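Local structure of SmhA (Serratia marcescens, 7A27) at residues Tyr57-Leu61 / Leu143-Phe147; Ile151-Glu155 / Leu274-Lys278. The protein is one component (SmhA) of Smh, a tripartite alpha-pore-forming toxin, and probably joins its partner proteins in building a membrane pore. One frame throughout, in Å; residues are numbered along the deposited sequence.

Contact 1: residues Tyr57-Leu61 / Leu143-Phe147; sequences YQNQL and LMGNF
The rings of Y57 and F147 form an offset stack, with centroids 4.1 Å apart and planes inclined at 18°. F147 covers one face of the Y57 ring and the methyl L61 CD1, from the tyrosine's own helix, lies over the opposite face; L143 CG sits at the ring edge, in its plane. The pair joins two long, nearly antiparallel helices of the elongated bundle, 48-96 and 104-155; the axes of segments 57-61 and 143-147 approach to 11.4 Å at 164°. On F147, the Y57 ring is displaced so that its CD2 atom lies over the centre of the F147 ring. F147 CB occupies the middle of the same tyrosine face in a CH-pi contact, 3.6 Å from the centroid of the Y57 ring and nearly on its normal. Y57 reaches across because its first torsion (chi1 -177°) sets CG opposite the main-chain nitrogen; its hydroxyl passes the M144 side chain to a hydrogen bond with Q281 of helix 272-299. V280 and A284 of that helix also touch Y57. One turn further along helix 48-96, the aliphatic part of Q60 completes the contact, its CG lying 3.6 Å from L143 CD1.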
ATOM      1  N   TYR A  57       3.299 -17.936 -14.964  1.00 78.19           N
ATOM      2  CA  TYR A  57       2.632 -16.721 -14.439  1.00 77.34           C
ATOM      3  C   TYR A  57       2.747 -16.703 -12.915  1.00 76.99           C
ATOM      4  O   TYR A  57       3.107 -15.654 -12.352  1.00 75.51           O
ATOM      5  CB  TYR A  57       1.175 -16.660 -14.898  1.00 76.67           C
ATOM      6  CG  TYR A  57       0.392 -15.429 -14.493  1.00 74.24           C
ATOM      7  CD1 TYR A  57       0.824 -14.150 -14.819  1.00 73.94           C
ATOM      8  CD2 TYR A  57      -0.842 -15.549 -13.877  1.00 72.81           C
ATOM      9  CE1 TYR A  57       0.076 -13.032 -14.495  1.00 72.91           C
ATOM     10  CE2 TYR A  57      -1.608 -14.441 -13.555  1.00 71.92           C
ATOM     11  CZ  TYR A  57      -1.151 -13.178 -13.866  1.00 71.54           C
ATOM     12  OH  TYR A  57      -1.921 -12.099 -13.548  1.00 69.87           O
ATOM     13  N   GLN A  58       2.464 -17.830 -12.264  1.00 78.58           N
ATOM     14  CA  GLN A  58       2.511 -17.942 -10.786  1.00 79.66           C
ATOM     15  C   GLN A  58       3.938 -17.624 -10.322  1.00 80.26           C
ATOM     16  O   GLN A  58       4.085 -16.900  -9.305  1.00 81.28           O
ATOM     17  CB  GLN A  58       2.029 -19.323 -10.332  1.00 81.34           C
ATOM     18  CG  GLN A  58       1.733 -19.395  -8.844  1.00 81.72           C
ATOM     19  CD  GLN A  58       0.963 -20.635  -8.466  1.00 83.88           C
ATOM     20  OE1 GLN A  58       1.086 -21.696  -9.085  1.00 85.61           O
ATOM     21  NE2 GLN A  58       0.184 -20.511  -7.403  1.00 84.94           N
ATOM     22  N   ASN A  59       4.943 -18.100 -11.062  1.00 80.95           N
ATOM     23  CA  ASN A  59       6.380 -17.874 -10.752  1.00 80.83           C
ATOM     24  C   ASN A  59       6.699 -16.382 -10.911  1.00 80.50           C
ATOM     25  O   ASN A  59       7.270 -15.800  -9.987  1.00 80.03           O
ATOM     26  CB  ASN A  59       7.323 -18.692 -11.633  1.00 81.30           C
ATOM     27  CG  ASN A  59       8.747 -18.580 -11.131  1.00 81.36           C
ATOM     28  OD1 ASN A  59       9.564 -17.916 -11.762  1.00 79.76           O
ATOM     29  ND2 ASN A  59       9.017 -19.143  -9.958  1.00 80.83           N
ATOM     30  N   GLN A  60       6.306 -15.783 -12.038  1.00 79.84           N
ATOM     31  CA  GLN A  60       6.617 -14.376 -12.363  1.00 78.41           C
ATOM     32  C   GLN A  60       5.960 -13.455 -11.321  1.00 75.58           C
ATOM     33  O   GLN A  60       6.561 -12.419 -11.007  1.00 75.24           O
ATOM     34  CB  GLN A  60       6.293 -14.135 -13.841  1.00 79.70           C
ATOM     35  CG  GLN A  60       6.722 -12.759 -14.352  1.00 81.45           C
ATOM     36  CD  GLN A  60       8.194 -12.416 -14.217  1.00 82.08           C
ATOM     37  OE1 GLN A  60       8.562 -11.410 -13.586  1.00 79.88           O
ATOM     38  NE2 GLN A  60       9.042 -13.241 -14.828  1.00 82.72           N
ATOM     39  N   LEU A  61       4.815 -13.840 -10.748  1.00 74.33           N
ATOM     40  CA  LEU A  61       4.089 -13.047  -9.709  1.00 71.99           C
ATOM     41  C   LEU A  61       4.822 -13.130  -8.364  1.00 71.60           C
ATOM     42  O   LEU A  61       4.957 -12.089  -7.706  1.00 68.80           O
ATOM     43  CB  LEU A  61       2.649 -13.543  -9.550  1.00 70.93           C
ATOM     44  CG  LEU A  61       1.667 -13.116 -10.638  1.00 70.33           C
ATOM     45  CD1 LEU A  61       0.362 -13.870 -10.476  1.00 70.61           C
ATOM     46  CD2 LEU A  61       1.430 -11.611 -10.623  1.00 68.15           C
ATOM     47  N   LEU A 143       1.663  -8.028 -18.114  1.00 75.11           N
ATOM     48  CA  LEU A 143       1.872  -9.413 -17.611  1.00 75.66           C
ATOM     49  C   LEU A 143       0.507 -10.010 -17.274  1.00 75.13           C
ATOM     50  O   LEU A 143       0.243 -11.157 -17.694  1.00 76.76           O
ATOM     51  CB  LEU A 143       2.764  -9.411 -16.366  1.00 75.46           C
ATOM     52  CG  LEU A 143       3.074 -10.806 -15.797  1.00 75.68           C
ATOM     53  CD1 LEU A 143       4.165 -11.507 -16.598  1.00 78.26           C
ATOM     54  CD2 LEU A 143       3.495 -10.728 -14.346  1.00 74.34           C
ATOM     55  N   MET A 144      -0.305  -9.263 -16.523  1.00 74.35           N
ATOM     56  CA  MET A 144      -1.674  -9.674 -16.120  1.00 75.39           C
ATOM     57  C   MET A 144      -2.582  -9.644 -17.359  1.00 76.14           C
ATOM     58  O   MET A 144      -3.375 -10.603 -17.553  1.00 76.35           O
ATOM     59  CB  MET A 144      -2.227  -8.749 -15.032  1.00 74.90           C
ATOM     60  CG  MET A 144      -3.524  -9.249 -14.436  1.00 76.51           C
ATOM     61  SD  MET A 144      -4.121  -8.219 -13.084  1.00 77.15           S
ATOM     62  CE  MET A 144      -4.467  -6.691 -13.956  1.00 78.10           C
ATOM     63  N   GLY A 145      -2.452  -8.599 -18.178  1.00 76.28           N
ATOM     64  CA  GLY A 145      -3.224  -8.436 -19.419  1.00 78.22           C
ATOM     65  C   GLY A 145      -3.095  -9.653 -20.319  1.00 80.67           C
ATOM     66  O   GLY A 145      -4.116 -10.070 -20.902  1.00 84.89           O
ATOM     67  N   ASN A 146      -1.885 -10.201 -20.444  1.00 79.12           N
ATOM     68  CA  ASN A 146      -1.580 -11.357 -21.326  1.00 79.25           C
ATOM     69  C   ASN A 146      -2.192 -12.630 -20.739  1.00 78.95           C
ATOM     70  O   ASN A 146      -2.648 -13.484 -21.516  1.00 79.75           O
ATOM     71  CB  ASN A 146      -0.079 -11.543 -21.543  1.00 78.88           C
ATOM     72  CG  ASN A 146       0.522 -10.503 -22.460  1.00 78.61           C
ATOM     73  OD1 ASN A 146      -0.167  -9.906 -23.285  1.00 78.67           O
ATOM     74  ND2 ASN A 146       1.820 -10.300 -22.334  1.00 78.51           N
ATOM     75  N   PHE A 147      -2.190 -12.770 -19.418  1.00 77.03           N
ATOM     76  CA  PHE A 147      -2.733 -13.985 -18.771  1.00 77.36           C
ATOM     77  C   PHE A 147      -4.260 -13.932 -18.885  1.00 77.95           C
ATOM     78  O   PHE A 147      -4.854 -15.012 -19.060  1.00 80.68           O
ATOM     79  CB  PHE A 147      -2.217 -14.157 -17.337  1.00 75.72           C
ATOM     80  CG  PHE A 147      -2.552 -15.506 -16.744  1.00 74.15           C
ATOM     81  CD1 PHE A 147      -1.924 -16.651 -17.206  1.00 74.21           C
ATOM     82  CD2 PHE A 147      -3.531 -15.639 -15.770  1.00 72.05           C
ATOM     83  CE1 PHE A 147      -2.248 -17.892 -16.685  1.00 73.76           C
ATOM     84  CE2 PHE A 147      -3.851 -16.882 -15.244  1.00 71.90           C
ATOM     85  CZ  PHE A 147      -3.213 -18.008 -15.706  1.00 72.87           C
TER

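Contact 2: residues Ile151-Glu155 / Leu274-Lys278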
ATOM      1  N   ILE A 151      -6.980 -16.805 -20.309  1.00 83.02           N
ATOM      2  CA  ILE A 151      -8.204 -17.312 -19.618  1.00 83.89           C
ATOM      3  C   ILE A 151      -9.400 -17.120 -20.553  1.00 85.25           C
ATOM      4  O   ILE A 151     -10.248 -18.033 -20.640  1.00 85.75           O
ATOM      5  CB  ILE A 151      -8.438 -16.599 -18.265  1.00 82.23           C
ATOM      6  CG1 ILE A 151      -7.361 -16.977 -17.248  1.00 81.09           C
ATOM      7  CG2 ILE A 151      -9.836 -16.885 -17.726  1.00 82.50           C
ATOM      8  CD1 ILE A 151      -7.582 -16.425 -15.857  1.00 79.37           C
ATOM      9  N   ASP A 152      -9.452 -15.969 -21.222  1.00 86.55           N
ATOM     10  CA  ASP A 152     -10.595 -15.569 -22.071  1.00 88.42           C
ATOM     11  C   ASP A 152     -10.722 -16.488 -23.283  1.00 89.55           C
ATOM     12  O   ASP A 152     -11.841 -16.972 -23.522  1.00 89.97           O
ATOM     13  CB  ASP A 152     -10.545 -14.099 -22.474  1.00 88.86           C
ATOM     14  CG  ASP A 152     -11.970 -13.582 -22.398  1.00 91.26           C
ATOM     15  OD1 ASP A 152     -12.483 -13.557 -21.237  1.00 90.06           O
ATOM     16  OD2 ASP A 152     -12.601 -13.316 -23.487  1.00 94.16           O
ATOM     17  N   ALA A 153      -9.624 -16.739 -23.999  1.00 89.65           N
ATOM     18  CA  ALA A 153      -9.574 -17.648 -25.172  1.00 91.17           C
ATOM     19  C   ALA A 153     -10.154 -19.017 -24.792  1.00 90.25           C
ATOM     20  O   ALA A 153     -10.913 -19.573 -25.583  1.00 90.71           O
ATOM     21  CB  ALA A 153      -8.157 -17.767 -25.676  1.00 92.10           C
ATOM     22  N   ILE A 154      -9.827 -19.513 -23.599  1.00 89.30           N
ATOM     23  CA  ILE A 154     -10.311 -20.821 -23.064  1.00 90.55           C
ATOM     24  C   ILE A 154     -11.822 -20.733 -22.818  1.00 90.48           C
ATOM     25  O   ILE A 154     -12.544 -21.648 -23.299  1.00 92.29           O
ATOM     26  CB  ILE A 154      -9.541 -21.213 -21.783  1.00 89.44           C
ATOM     27  CG1 ILE A 154      -8.057 -21.436 -22.083  1.00 91.43           C
ATOM     28  CG2 ILE A 154     -10.168 -22.410 -21.075  1.00 88.53           C
ATOM     29  CD1 ILE A 154      -7.198 -21.530 -20.852  1.00 91.36           C
ATOM     30  N   GLU A 155     -12.278 -19.681 -22.116  1.00 88.03           N
ATOM     31  CA  GLU A 155     -13.704 -19.485 -21.730  1.00 87.17           C
ATOM     32  C   GLU A 155     -14.587 -19.321 -22.975  1.00 89.31           C
ATOM     33  O   GLU A 155     -15.672 -19.914 -22.961  1.00 90.94           O
ATOM     34  CB  GLU A 155     -13.862 -18.304 -20.773  1.00 84.62           C
ATOM     35  CG  GLU A 155     -13.477 -18.617 -19.338  1.00 82.75           C
ATOM     36  CD  GLU A 155     -13.628 -17.449 -18.355  1.00 81.12           C
ATOM     37  OE1 GLU A 155     -13.932 -16.315 -18.806  1.00 80.92           O
ATOM     38  OE2 GLU A 155     -13.463 -17.664 -17.127  1.00 78.89           O
ATOM     39  N   LEU A 274      -8.675 -24.773 -15.572  1.00 84.62           N
ATOM     40  CA  LEU A 274      -9.177 -23.382 -15.744  1.00 82.52           C
ATOM     41  C   LEU A 274      -9.499 -22.819 -14.358  1.00 80.30           C
ATOM     42  O   LEU A 274      -9.144 -21.656 -14.114  1.00 77.38           O
ATOM     43  CB  LEU A 274     -10.409 -23.369 -16.647  1.00 84.42           C
ATOM     44  CG  LEU A 274     -11.111 -22.019 -16.792  1.00 85.03           C
ATOM     45  CD1 LEU A 274     -10.218 -20.993 -17.492  1.00 85.66           C
ATOM     46  CD2 LEU A 274     -12.417 -22.188 -17.567  1.00 86.29           C
ATOM     47  N   SER A 275     -10.140 -23.621 -13.496  1.00 80.68           N
ATOM     48  CA  SER A 275     -10.464 -23.268 -12.087  1.00 79.43           C
ATOM     49  C   SER A 275      -9.194 -22.734 -11.405  1.00 79.23           C
ATOM     50  O   SER A 275      -9.258 -21.668 -10.757  1.00 78.22           O
ATOM     51  CB  SER A 275     -11.037 -24.453 -11.345  1.00 79.81           C
ATOM     52  OG  SER A 275     -12.191 -24.970 -12.004  1.00 80.00           O
ATOM     53  N   VAL A 276      -8.068 -23.439 -11.574  1.00 79.28           N
ATOM     54  CA  VAL A 276      -6.748 -23.049 -10.992  1.00 77.37           C
ATOM     55  C   VAL A 276      -6.351 -21.683 -11.567  1.00 75.17           C
ATOM     56  O   VAL A 276      -6.149 -20.752 -10.783  1.00 72.66           O
ATOM     57  CB  VAL A 276      -5.666 -24.114 -11.251  1.00 79.15           C
ATOM     58  CG1 VAL A 276      -4.292 -23.625 -10.810  1.00 79.15           C
ATOM     59  CG2 VAL A 276      -5.989 -25.439 -10.583  1.00 80.46           C
ATOM     60  N   ALA A 277      -6.282 -21.569 -12.893  1.00 74.45           N
ATOM     61  CA  ALA A 277      -5.910 -20.331 -13.615  1.00 73.23           C
ATOM     62  C   ALA A 277      -6.702 -19.135 -13.061  1.00 72.17           C
ATOM     63  O   ALA A 277      -6.081 -18.078 -12.838  1.00 70.00           O
ATOM     64  CB  ALA A 277      -6.125 -20.515 -15.092  1.00 73.30           C
ATOM     65  N   LYS A 278      -8.007 -19.318 -12.820  1.00 73.25           N
ATOM     66  CA  LYS A 278      -8.918 -18.264 -12.307  1.00 73.25           C
ATOM     67  C   LYS A 278      -8.536 -17.888 -10.876  1.00 72.86           C
ATOM     68  O   LYS A 278      -8.523 -16.671 -10.587  1.00 71.95           O
ATOM     69  CB  LYS A 278     -10.380 -18.720 -12.309  1.00 75.04           C
ATOM     70  CG  LYS A 278     -11.071 -18.843 -13.652  1.00 77.91           C
ATOM     71  CD  LYS A 278     -12.598 -18.833 -13.482  1.00 78.83           C
ATOM     72  CE  LYS A 278     -13.286 -17.874 -14.429  1.00 80.08           C
ATOM     73  NZ  LYS A 278     -12.741 -16.494 -14.398  1.00 78.78           N
TER
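L274 turns its CG away from its own backbone N (chi1 174°), and this rotation sends both methyls toward I151, I154 and E155. In I154 the CG2 branch takes the corresponding place opposite the amide nitrogen and runs past L274 in the reverse direction, with I154 CG2 3.9 Å from L274 CD1. The same leucine methyl meets I151 CG2 at 4.1 Å, so CD1 is shared by two isoleucines one turn apart. The other methyl, L274 CD2, lies against the aliphatic CG of E155. These contacts join the C-terminal end of helix 104-155 to the beginning of helix 272-299 within the bundle, the local axes running at 146° to each other and 11.1 Å apart. I151 also extends CD1 to the backbone of the facing helix, 3.8 Å from A277 O, while its CG1 packs on A277 CB. Beyond the apolar patch, the E155 and K278 side chains reach toward each other from the two helices and form a salt bridge, with E155 OE2 3.1 Å from K278 NZ, although the position of OE2 is uncertain. A166 of helix 160-188 touches both of these side chains. Apolar packing therefore carries most of the join, and the charged pair would probably add electrostatic attraction.

Helix 104-155 runs through both contacts, and their centres lie 13 Å apart. In contact 1 it packs on helix 48-96, and in contact 2, nearer its C-terminal end, on helix 272-299. The two meet directly where F147 CE2 of contact 1 comes 3.5 Å from A277 O of contact 2. Helix 272-299 also borders contact 1, where A284 touches L61, and helix 48-96 reaches contact 2 through L50 and I54, which touch I154 and A277. The three helices thus pack mutually at this level of the bundle. Contact 1 is aromatic in character, contact 2 aliphatic with a charged pair, and both lie away from the calcium-binding residue N359.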